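Local structure of aminopeptidase (Aneurinibacillus sp., 2EK9) at residues T219-I224 with R293-F298; I223-H228 with T262-I267; D289-T294 with H352-P357. The protein probably acts as a zinc-dependent aminopeptidase of the M28 family, cleaving residues from the amino-terminal ends of peptides. All coordinates share one frame; numbering follows the deposited sequence.

How the interactions relate
Three contacts show how a parallel sheet is assembled and then used to carry a metal site. Interactions 1 and 2 share Ile223 and Ile224, because strand 222-228 has a neighbour along each edge; their centres lie about 8 Å apart, and Phe298 O probably bonds Gly226 N at 2.8 Å. Interaction 3 shares Arg293 and Thr294 with interaction 1, also about 8 Å between centres, and Met297 N probably bonds Pro357 O at 2.9 Å. Interactions 2 and 3 are about 13 Å apart between centres, yet are joined by the salt bridge Arg265 NH2 to Glu290 OE2, 2.8 Å. Interaction 2 alone reaches the active-site zinc, through His228, which also touches the bound inhibitor bestatin.

Interaction 1 of 3, residues T219-I224 with R293-F298; sequences TNDIII and RTIGMF
Ile222 and Ile224 pair with Thr294 and Met297 in a parallel strand contact of the M28 peptidase domain, where strand 222-228 runs beside strand 294-300 in the central sheet of that domain. The segment axes differ by only 12°. Parallel strands tolerate an extra residue if the backbone can absorb it, and this pair is a worked example: two steps on one strand match three on the other, a beta bulge at Ile295. Ahead of it, Ile222 N bonds Arg293 O at 2.9 Å, and Ile295 N returns to Ile222 O at 2.9 Å, both noticeably bent. Beyond it the bonds straighten: Ile224 N meets Gly296 O at 2.9 Å, and Phe298 N meets Ile224 O at 2.7 Å.

The side chains divide between the two faces. On one, Ile222 lies by Thr294, and Ile224 CB packs obliquely on Met297 CG at 3.6 Å, while the end of the methionine leads off toward His348 and Phe351. On the other, Ile295 holds CG1 between its backbone N and carbonyl carbon (chi1 61°), which brings it to 3.6 Å from Ile223 CG1; its CG2 methyl lies against the carboxylate carbon of Asp221. Next along this face, Ile223 CG2 approaches the Phe298 ring, whose outer surroundings come from helix 382-400.

Where the strands begin, Arg293 closes the contact. Its chain bends at chi3 (-68°), bringing the guanidinium back over the start of the opposite strand. NE bonds Asp289, and NH1 donates to Asn220 O at 2.9 Å, with the carbonyl oxygen slightly out of the guanidinium plane. One face of that flat group is covered by the Ile222 CD1 methyl, which sits toward its rim, 3.7 Å from Arg293 NH1.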
loop_
_atom_site.group_PDB
_atom_site.type_symbol
_atom_site.label_atom_id
_atom_site.label_comp_id
_atom_site.label_asym_id
_atom_site.label_seq_id
_atom_site.Cartn_x
_atom_site.Cartn_y
_atom_site.Cartn_z
ATOM N N THR A 219 -16.926 -22.204 15.735
ATOM C CA THR A 219 -17.007 -20.953 16.473
ATOM C C THR A 219 -17.611 -19.952 15.505
ATOM O O THR A 219 -17.882 -20.285 14.347
ATOM C CB THR A 219 -15.619 -20.434 16.876
ATOM O OG1 THR A 219 -14.957 -19.904 15.720
ATOM C CG2 THR A 219 -14.779 -21.556 17.459
ATOM N N ASN A 220 -17.829 -18.731 15.975
ATOM C CA ASN A 220 -18.371 -17.697 15.108
ATOM C C ASN A 220 -17.255 -16.710 14.781
ATOM O O ASN A 220 -17.513 -15.585 14.355
ATOM C CB ASN A 220 -19.541 -16.969 15.781
ATOM C CG ASN A 220 -19.154 -16.337 17.099
ATOM O OD1 ASN A 220 -18.044 -15.829 17.258
ATOM N ND2 ASN A 220 -20.082 -16.345 18.052
ATOM N N ASP A 221 -16.014 -17.146 14.989
ATOM C CA ASP A 221 -14.846 -16.315 14.716
ATOM C C ASP A 221 -14.571 -16.191 13.224
ATOM O O ASP A 221 -14.913 -17.075 12.441
ATOM C CB ASP A 221 -13.592 -16.893 15.379
ATOM C CG ASP A 221 -13.633 -16.822 16.890
ATOM O OD1 ASP A 221 -14.484 -16.095 17.442
ATOM O OD2 ASP A 221 -12.793 -17.489 17.527
ATOM N N ILE A 222 -13.936 -15.089 12.847
ATOM C CA ILE A 222 -13.573 -14.829 11.462
ATOM C C ILE A 222 -12.115 -14.372 11.398
ATOM O O ILE A 222 -11.648 -13.613 12.255
ATOM C CB ILE A 222 -14.433 -13.693 10.844
ATOM C CG1 ILE A 222 -15.909 -14.082 10.823
ATOM C CG2 ILE A 222 -13.945 -13.381 9.435
ATOM C CD1 ILE A 222 -16.823 -12.937 10.388
ATOM N N ILE A 223 -11.397 -14.850 10.388
ATOM C CA ILE A 223 -10.017 -14.436 10.174
ATOM C C ILE A 223 -9.887 -14.031 8.708
ATOM O O ILE A 223 -10.371 -14.732 7.825
ATOM C CB ILE A 223 -9.000 -15.561 10.468
ATOM C CG1 ILE A 223 -8.877 -15.775 11.980
ATOM C CG2 ILE A 223 -7.649 -15.198 9.858
ATOM C CD1 ILE A 223 -7.765 -16.741 12.385
ATOM N N ILE A 224 -9.244 -12.891 8.469
ATOM C CA ILE A 224 -9.042 -12.375 7.119
ATOM C C ILE A 224 -7.569 -12.480 6.741
ATOM O O ILE A 224 -6.688 -12.124 7.530
ATOM C CB ILE A 224 -9.442 -10.874 7.010
ATOM C CG1 ILE A 224 -10.919 -10.678 7.370
ATOM C CG2 ILE A 224 -9.167 -10.358 5.591
ATOM C CD1 ILE A 224 -11.881 -11.140 6.313
ATOM N N ARG A 293 -16.647 -10.006 15.366
ATOM C CA ARG A 293 -16.283 -11.421 15.294
ATOM C C ARG A 293 -14.964 -11.682 14.563
ATOM O O ARG A 293 -14.480 -12.816 14.540
ATOM C CB ARG A 293 -17.390 -12.229 14.617
ATOM C CG ARG A 293 -18.682 -12.307 15.402
ATOM C CD ARG A 293 -19.638 -13.299 14.765
ATOM N NE ARG A 293 -20.135 -12.853 13.468
ATOM C CZ ARG A 293 -20.009 -13.540 12.337
ATOM N NH1 ARG A 293 -19.389 -14.713 12.336
ATOM N NH2 ARG A 293 -20.518 -13.063 11.209
ATOM N N THR A 294 -14.384 -10.651 13.953
ATOM C CA THR A 294 -13.125 -10.843 13.240
ATOM C C THR A 294 -11.973 -10.774 14.240
ATOM O O THR A 294 -11.580 -9.694 14.682
ATOM C CB THR A 294 -12.945 -9.785 12.130
ATOM O OG1 THR A 294 -14.017 -9.905 11.185
ATOM C CG2 THR A 294 -11.611 -9.992 11.400
ATOM N N ILE A 295 -11.438 -11.938 14.599
ATOM C CA ILE A 295 -10.361 -12.004 15.580
ATOM C C ILE A 295 -9.001 -11.576 15.047
ATOM O O ILE A 295 -8.078 -11.322 15.823
ATOM C CB ILE A 295 -10.250 -13.423 16.197
ATOM C CG1 ILE A 295 -9.940 -14.462 15.117
ATOM C CG2 ILE A 295 -11.559 -13.781 16.893
ATOM C CD1 ILE A 295 -9.743 -15.869 15.678
ATOM N N GLY A 296 -8.880 -11.472 13.727
ATOM C CA GLY A 296 -7.612 -11.060 13.160
ATOM C C GLY A 296 -7.558 -10.938 11.650
ATOM O O GLY A 296 -8.272 -11.635 10.925
ATOM N N MET A 297 -6.707 -10.034 11.179
ATOM C CA MET A 297 -6.511 -9.827 9.749
ATOM C C MET A 297 -5.010 -9.862 9.461
ATOM O O MET A 297 -4.229 -9.101 10.039
ATOM C CB MET A 297 -7.131 -8.495 9.309
ATOM C CG MET A 297 -7.102 -8.223 7.796
ATOM S SD MET A 297 -5.532 -7.540 7.233
ATOM C CE MET A 297 -5.527 -6.096 8.141
ATOM N N PHE A 298 -4.615 -10.785 8.586
ATOM C CA PHE A 298 -3.220 -10.966 8.194
ATOM C C PHE A 298 -3.010 -10.366 6.800
ATOM O O PHE A 298 -3.625 -10.826 5.834
ATOM C CB PHE A 298 -2.876 -12.463 8.130
ATOM C CG PHE A 298 -2.876 -13.165 9.464
ATOM C CD1 PHE A 298 -1.682 -13.618 10.023
ATOM C CD2 PHE A 298 -4.066 -13.396 10.151
ATOM C CE1 PHE A 298 -1.670 -14.292 11.242
ATOM C CE2 PHE A 298 -4.065 -14.071 11.376
ATOM C CZ PHE A 298 -2.867 -14.519 11.921
#

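Interaction 2 of 3, residues I223-H228 with T262-I267; sequences IIIGSH and TELRFI. With ZN (zinc ion), chain C.
Ile225 and Phe266 stand side by side on one face of a parallel pair, the two strands of a beta-alpha-beta unit, with the Ile225 CD1 methyl over a face of the ring, 4.0 Å from Phe266 CE1. Here packing is close and the backbone bonds nearly straight, as in Ile225 N to Arg265 O at 2.9 Å. On the opposite face, a chi2 of -74° in Ile224 swings its CD1 against the aliphatic stem of Arg265. Beyond that stem the guanidinium grips Glu263 side-on, NE (2.7 Å) and NH2 both meeting OE2 in the guanidinium plane; NH2 also serves Glu290, and NH1 Tyr282.

Toward the carboxyl end the pairing slackens. Ser227 N reaches Ile267 O by a bent bond of 3.1 Å, the serine hydroxyl turns to Thr248, and His228 leaves the neighbouring strand to bind zinc through NE2 at 2.2 Å, alongside Asp240 and Asp301. Its ND1 is held by Asp230, a second-shell support.

Helices 238-255 and 382-400 cover the face carrying Leu264 and Phe266, while strand 294-300 lines the other edge of strand 222-228.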
loop_
_atom_site.group_PDB
_atom_site.type_symbol
_atom_site.label_atom_id
_atom_site.label_comp_id
_atom_site.label_asym_id
_atom_site.label_seq_id
_atom_site.Cartn_x
_atom_site.Cartn_y
_atom_site.Cartn_z
ATOM N N ILE A 223 -11.397 -14.850 10.388
ATOM C CA ILE A 223 -10.017 -14.436 10.174
ATOM C C ILE A 223 -9.887 -14.031 8.708
ATOM O O ILE A 223 -10.371 -14.732 7.825
ATOM C CB ILE A 223 -9.000 -15.561 10.468
ATOM C CG1 ILE A 223 -8.877 -15.775 11.980
ATOM C CG2 ILE A 223 -7.649 -15.198 9.858
ATOM C CD1 ILE A 223 -7.765 -16.741 12.385
ATOM N N ILE A 224 -9.244 -12.891 8.469
ATOM C CA ILE A 224 -9.042 -12.375 7.119
ATOM C C ILE A 224 -7.569 -12.480 6.741
ATOM O O ILE A 224 -6.688 -12.124 7.530
ATOM C CB ILE A 224 -9.442 -10.874 7.010
ATOM C CG1 ILE A 224 -10.919 -10.678 7.370
ATOM C CG2 ILE A 224 -9.167 -10.358 5.591
ATOM C CD1 ILE A 224 -11.881 -11.140 6.313
ATOM N N ILE A 225 -7.312 -12.993 5.541
ATOM C CA ILE A 225 -5.959 -13.111 5.011
ATOM C C ILE A 225 -6.005 -12.339 3.702
ATOM O O ILE A 225 -6.761 -12.696 2.784
ATOM C CB ILE A 225 -5.557 -14.574 4.698
ATOM C CG1 ILE A 225 -5.643 -15.446 5.957
ATOM C CG2 ILE A 225 -4.136 -14.607 4.153
ATOM C CD1 ILE A 225 -7.042 -15.945 6.277
ATOM N N GLY A 226 -5.213 -11.278 3.612
ATOM C CA GLY A 226 -5.228 -10.476 2.403
ATOM C C GLY A 226 -3.901 -10.101 1.770
ATOM O O GLY A 226 -2.818 -10.335 2.322
ATOM N N SER A 227 -4.019 -9.511 0.586
ATOM C CA SER A 227 -2.895 -9.041 -0.216
ATOM C C SER A 227 -3.527 -8.141 -1.272
ATOM O O SER A 227 -4.751 -8.124 -1.404
ATOM C CB SER A 227 -2.201 -10.222 -0.894
ATOM O OG SER A 227 -3.130 -10.994 -1.643
ATOM N N HIS A 228 -2.725 -7.379 -2.014
ATOM C CA HIS A 228 -3.309 -6.539 -3.058
ATOM C C HIS A 228 -2.804 -7.007 -4.411
ATOM O O HIS A 228 -1.641 -7.392 -4.545
ATOM C CB HIS A 228 -3.012 -5.045 -2.813
ATOM C CG HIS A 228 -1.574 -4.652 -2.985
ATOM N ND1 HIS A 228 -1.063 -4.207 -4.186
ATOM C CD2 HIS A 228 -0.558 -4.573 -2.094
ATOM C CE1 HIS A 228 0.203 -3.867 -4.026
ATOM N NE2 HIS A 228 0.534 -4.079 -2.765
ATOM N N THR A 262 -13.234 -21.996 12.221
ATOM C CA THR A 262 -13.198 -20.545 12.118
ATOM C C THR A 262 -13.335 -20.142 10.657
ATOM O O THR A 262 -12.611 -20.648 9.799
ATOM C CB THR A 262 -11.865 -20.003 12.673
ATOM O OG1 THR A 262 -11.776 -20.311 14.069
ATOM C CG2 THR A 262 -11.760 -18.489 12.469
ATOM N N GLU A 263 -14.275 -19.243 10.377
ATOM C CA GLU A 263 -14.503 -18.770 9.020
ATOM C C GLU A 263 -13.248 -18.069 8.509
ATOM O O GLU A 263 -12.682 -17.219 9.189
ATOM C CB GLU A 263 -15.693 -17.799 8.986
ATOM C CG GLU A 263 -16.042 -17.285 7.594
ATOM C CD GLU A 263 -17.286 -16.406 7.584
ATOM O OE1 GLU A 263 -18.277 -16.776 8.242
ATOM O OE2 GLU A 263 -17.277 -15.352 6.911
ATOM N N LEU A 264 -12.813 -18.432 7.310
ATOM C CA LEU A 264 -11.625 -17.828 6.726
ATOM C C LEU A 264 -11.985 -17.085 5.448
ATOM O O LEU A 264 -12.652 -17.632 4.569
ATOM C CB LEU A 264 -10.578 -18.909 6.419
ATOM C CG LEU A 264 -10.065 -19.741 7.599
ATOM C CD1 LEU A 264 -9.029 -20.739 7.095
ATOM C CD2 LEU A 264 -9.455 -18.830 8.657
ATOM N N ARG A 265 -11.556 -15.831 5.354
ATOM C CA ARG A 265 -11.826 -15.036 4.167
ATOM C C ARG A 265 -10.502 -14.647 3.530
ATOM O O ARG A 265 -9.732 -13.874 4.103
ATOM C CB ARG A 265 -12.613 -13.776 4.535
ATOM C CG ARG A 265 -13.909 -14.065 5.263
ATOM C CD ARG A 265 -14.706 -12.804 5.514
ATOM N NE ARG A 265 -15.986 -13.109 6.142
ATOM C CZ ARG A 265 -16.917 -12.205 6.423
ATOM N NH1 ARG A 265 -16.716 -10.920 6.138
ATOM N NH2 ARG A 265 -18.058 -12.589 6.979
ATOM N N PHE A 266 -10.239 -15.208 2.354
ATOM C CA PHE A 266 -9.020 -14.935 1.603
ATOM C C PHE A 266 -9.379 -13.837 0.604
ATOM O O PHE A 266 -10.268 -14.006 -0.236
ATOM C CB PHE A 266 -8.558 -16.214 0.894
ATOM C CG PHE A 266 -8.158 -17.321 1.841
ATOM C CD1 PHE A 266 -6.857 -17.405 2.329
ATOM C CD2 PHE A 266 -9.096 -18.261 2.270
ATOM C CE1 PHE A 266 -6.493 -18.410 3.233
ATOM C CE2 PHE A 266 -8.745 -19.265 3.170
ATOM C CZ PHE A 266 -7.443 -19.340 3.654
ATOM N N ILE A 267 -8.680 -12.712 0.697
ATOM C CA ILE A 267 -8.984 -11.571 -0.148
ATOM C C ILE A 267 -7.806 -10.907 -0.851
ATOM O O ILE A 267 -6.727 -10.758 -0.273
ATOM C CB ILE A 267 -9.684 -10.474 0.696
ATOM C CG1 ILE A 267 -10.867 -11.076 1.453
ATOM C CG2 ILE A 267 -10.142 -9.317 -0.198
ATOM C CD1 ILE A 267 -11.539 -10.112 2.401
HETATM ZN ZN ZN C . 2.381 -3.509 -1.634
#

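Interaction 3 of 3, residues D289-T294 with H352-P357; sequences DEIKRT and HALGIP
Ile291, in the last turn of helix 288-293, and Thr294, which opens strand 294-300, receive Ile356 from the loop that follows a Schellman motif. That motif terminates helix 348-352: Gly355, with a phi of 89°, turns the chain, and Gly355 N bonds back to His352 O at 3.0 Å. A helix ended this way can send its next residues in a new direction, and here they lead into strand 358-364 past the junction between helix 288-293 and strand 294-300.

Ile356 works as a fork. Its CG1 branch runs on with CD1 extended (chi2 171°), so that this methyl reaches Ile291 CD1 at 3.7 Å, the two side chains crossing at about a right angle. The other branch points at the threonine, and Ile356 CG2 presses on Thr294 CG2 at 3.5 Å, tighter than usual for carbons. Alongside, Ile291 CG2 rests 3.7 Å from Leu354 O. With an alanine in place of Ile356, both methyl contacts would go, and a gap would probably open between the helix end and the loop, leaving Ile291 CD1 freer to turn.

The bond from Thr294 OG1 to Glu290 O, 2.7 Å, fixes the rotation that turns the threonine methyl to the loop. Arg293 looks away from the loop, with NE on Asp289 OD2 at 2.7 Å, above the carboxylate plane.

The threonine hydroxyl and the arginine are thus bonded away from the loop, and the two segments meet mainly through aliphatic groups, with backbone carbonyls touched only by carbon. Such a joint probably rests on the fit of branched side chains and, at its buried inner part between Thr294 and Ile356, on keeping water out.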
loop_
_atom_site.group_PDB
_atom_site.type_symbol
_atom_site.label_atom_id
_atom_site.label_comp_id
_atom_site.label_asym_id
_atom_site.label_seq_id
_atom_site.Cartn_x
_atom_site.Cartn_y
_atom_site.Cartn_z
ATOM N N ASP A 289 -21.556 -6.827 13.524
ATOM C CA ASP A 289 -21.360 -8.183 14.031
ATOM C C ASP A 289 -20.107 -8.812 13.416
ATOM O O ASP A 289 -19.310 -9.432 14.117
ATOM C CB ASP A 289 -22.573 -9.060 13.720
ATOM C CG ASP A 289 -22.437 -10.460 14.295
ATOM O OD1 ASP A 289 -22.289 -10.581 15.527
ATOM O OD2 ASP A 289 -22.474 -11.436 13.515
ATOM N N GLU A 290 -19.934 -8.659 12.106
ATOM C CA GLU A 290 -18.755 -9.210 11.440
ATOM C C GLU A 290 -17.487 -8.565 12.000
ATOM O O GLU A 290 -16.467 -9.230 12.189
ATOM C CB GLU A 290 -18.827 -8.962 9.933
ATOM C CG GLU A 290 -19.850 -9.810 9.204
ATOM C CD GLU A 290 -19.956 -9.443 7.738
ATOM O OE1 GLU A 290 -20.365 -8.303 7.443
ATOM O OE2 GLU A 290 -19.626 -10.287 6.881
ATOM N N ILE A 291 -17.553 -7.262 12.251
ATOM C CA ILE A 291 -16.410 -6.539 12.789
ATOM C C ILE A 291 -15.987 -7.103 14.144
ATOM O O ILE A 291 -14.812 -7.398 14.362
ATOM C CB ILE A 291 -16.718 -5.030 12.960
ATOM C CG1 ILE A 291 -16.925 -4.375 11.592
ATOM C CG2 ILE A 291 -15.571 -4.343 13.701
ATOM C CD1 ILE A 291 -15.764 -4.562 10.657
ATOM N N LYS A 292 -16.944 -7.263 15.053
ATOM C CA LYS A 292 -16.619 -7.778 16.374
ATOM C C LYS A 292 -16.203 -9.246 16.364
ATOM O O LYS A 292 -15.473 -9.685 17.246
ATOM C CB LYS A 292 -17.791 -7.566 17.345
ATOM C CG LYS A 292 -18.951 -8.529 17.211
ATOM C CD LYS A 292 -19.969 -8.282 18.322
ATOM C CE LYS A 292 -21.152 -9.229 18.232
ATOM N NZ LYS A 292 -22.194 -8.898 19.246
ATOM N N ARG A 293 -16.647 -10.006 15.366
ATOM C CA ARG A 293 -16.283 -11.421 15.294
ATOM C C ARG A 293 -14.964 -11.682 14.563
ATOM O O ARG A 293 -14.480 -12.816 14.540
ATOM C CB ARG A 293 -17.390 -12.229 14.617
ATOM C CG ARG A 293 -18.682 -12.307 15.402
ATOM C CD ARG A 293 -19.638 -13.299 14.765
ATOM N NE ARG A 293 -20.135 -12.853 13.468
ATOM C CZ ARG A 293 -20.009 -13.540 12.337
ATOM N NH1 ARG A 293 -19.389 -14.713 12.336
ATOM N NH2 ARG A 293 -20.518 -13.063 11.209
ATOM N N THR A 294 -14.384 -10.651 13.953
ATOM C CA THR A 294 -13.125 -10.843 13.240
ATOM C C THR A 294 -11.973 -10.774 14.240
ATOM O O THR A 294 -11.580 -9.694 14.682
ATOM C CB THR A 294 -12.945 -9.785 12.130
ATOM O OG1 THR A 294 -14.017 -9.905 11.185
ATOM C CG2 THR A 294 -11.611 -9.992 11.400
ATOM N N HIS A 352 -7.454 -2.087 10.832
ATOM C CA HIS A 352 -7.048 -1.560 12.121
ATOM C C HIS A 352 -7.967 -0.380 12.445
ATOM O O HIS A 352 -8.299 -0.128 13.601
ATOM C CB HIS A 352 -5.605 -1.069 12.061
ATOM C CG HIS A 352 -5.177 -0.333 13.288
ATOM N ND1 HIS A 352 -4.684 -0.973 14.403
ATOM C CD2 HIS A 352 -5.228 0.984 13.600
ATOM C CE1 HIS A 352 -4.450 -0.084 15.349
ATOM N NE2 HIS A 352 -4.772 1.111 14.890
ATOM N N ALA A 353 -8.376 0.340 11.408
ATOM C CA ALA A 353 -9.242 1.496 11.582
ATOM C C ALA A 353 -10.599 1.121 12.169
ATOM O O ALA A 353 -11.294 1.973 12.717
ATOM C CB ALA A 353 -9.424 2.219 10.249
ATOM N N LEU A 354 -10.973 -0.151 12.065
ATOM C CA LEU A 354 -12.257 -0.605 12.599
ATOM C C LEU A 354 -12.101 -1.277 13.959
ATOM O O LEU A 354 -13.075 -1.770 14.528
ATOM C CB LEU A 354 -12.924 -1.589 11.633
ATOM C CG LEU A 354 -13.254 -1.087 10.223
ATOM C CD1 LEU A 354 -14.035 -2.163 9.486
ATOM C CD2 LEU A 354 -14.071 0.196 10.296
ATOM N N GLY A 355 -10.874 -1.301 14.471
ATOM C CA GLY A 355 -10.621 -1.925 15.759
ATOM C C GLY A 355 -10.306 -3.412 15.666
ATOM O O GLY A 355 -10.203 -4.094 16.685
ATOM N N ILE A 356 -10.157 -3.919 14.445
ATOM C CA ILE A 356 -9.849 -5.332 14.235
ATOM C C ILE A 356 -8.341 -5.563 14.349
ATOM O O ILE A 356 -7.549 -4.829 13.755
ATOM C CB ILE A 356 -10.299 -5.806 12.828
ATOM C CG1 ILE A 356 -11.821 -5.699 12.696
ATOM C CG2 ILE A 356 -9.833 -7.242 12.584
ATOM C CD1 ILE A 356 -12.333 -5.929 11.286
ATOM N N PRO A 357 -7.924 -6.575 15.130
ATOM C CA PRO A 357 -6.485 -6.848 15.269
ATOM C C PRO A 357 -5.912 -7.090 13.871
ATOM O O PRO A 357 -6.475 -7.868 13.102
ATOM C CB PRO A 357 -6.454 -8.105 16.132
ATOM C CG PRO A 357 -7.681 -7.936 17.009
ATOM C CD PRO A 357 -8.721 -7.456 16.004
#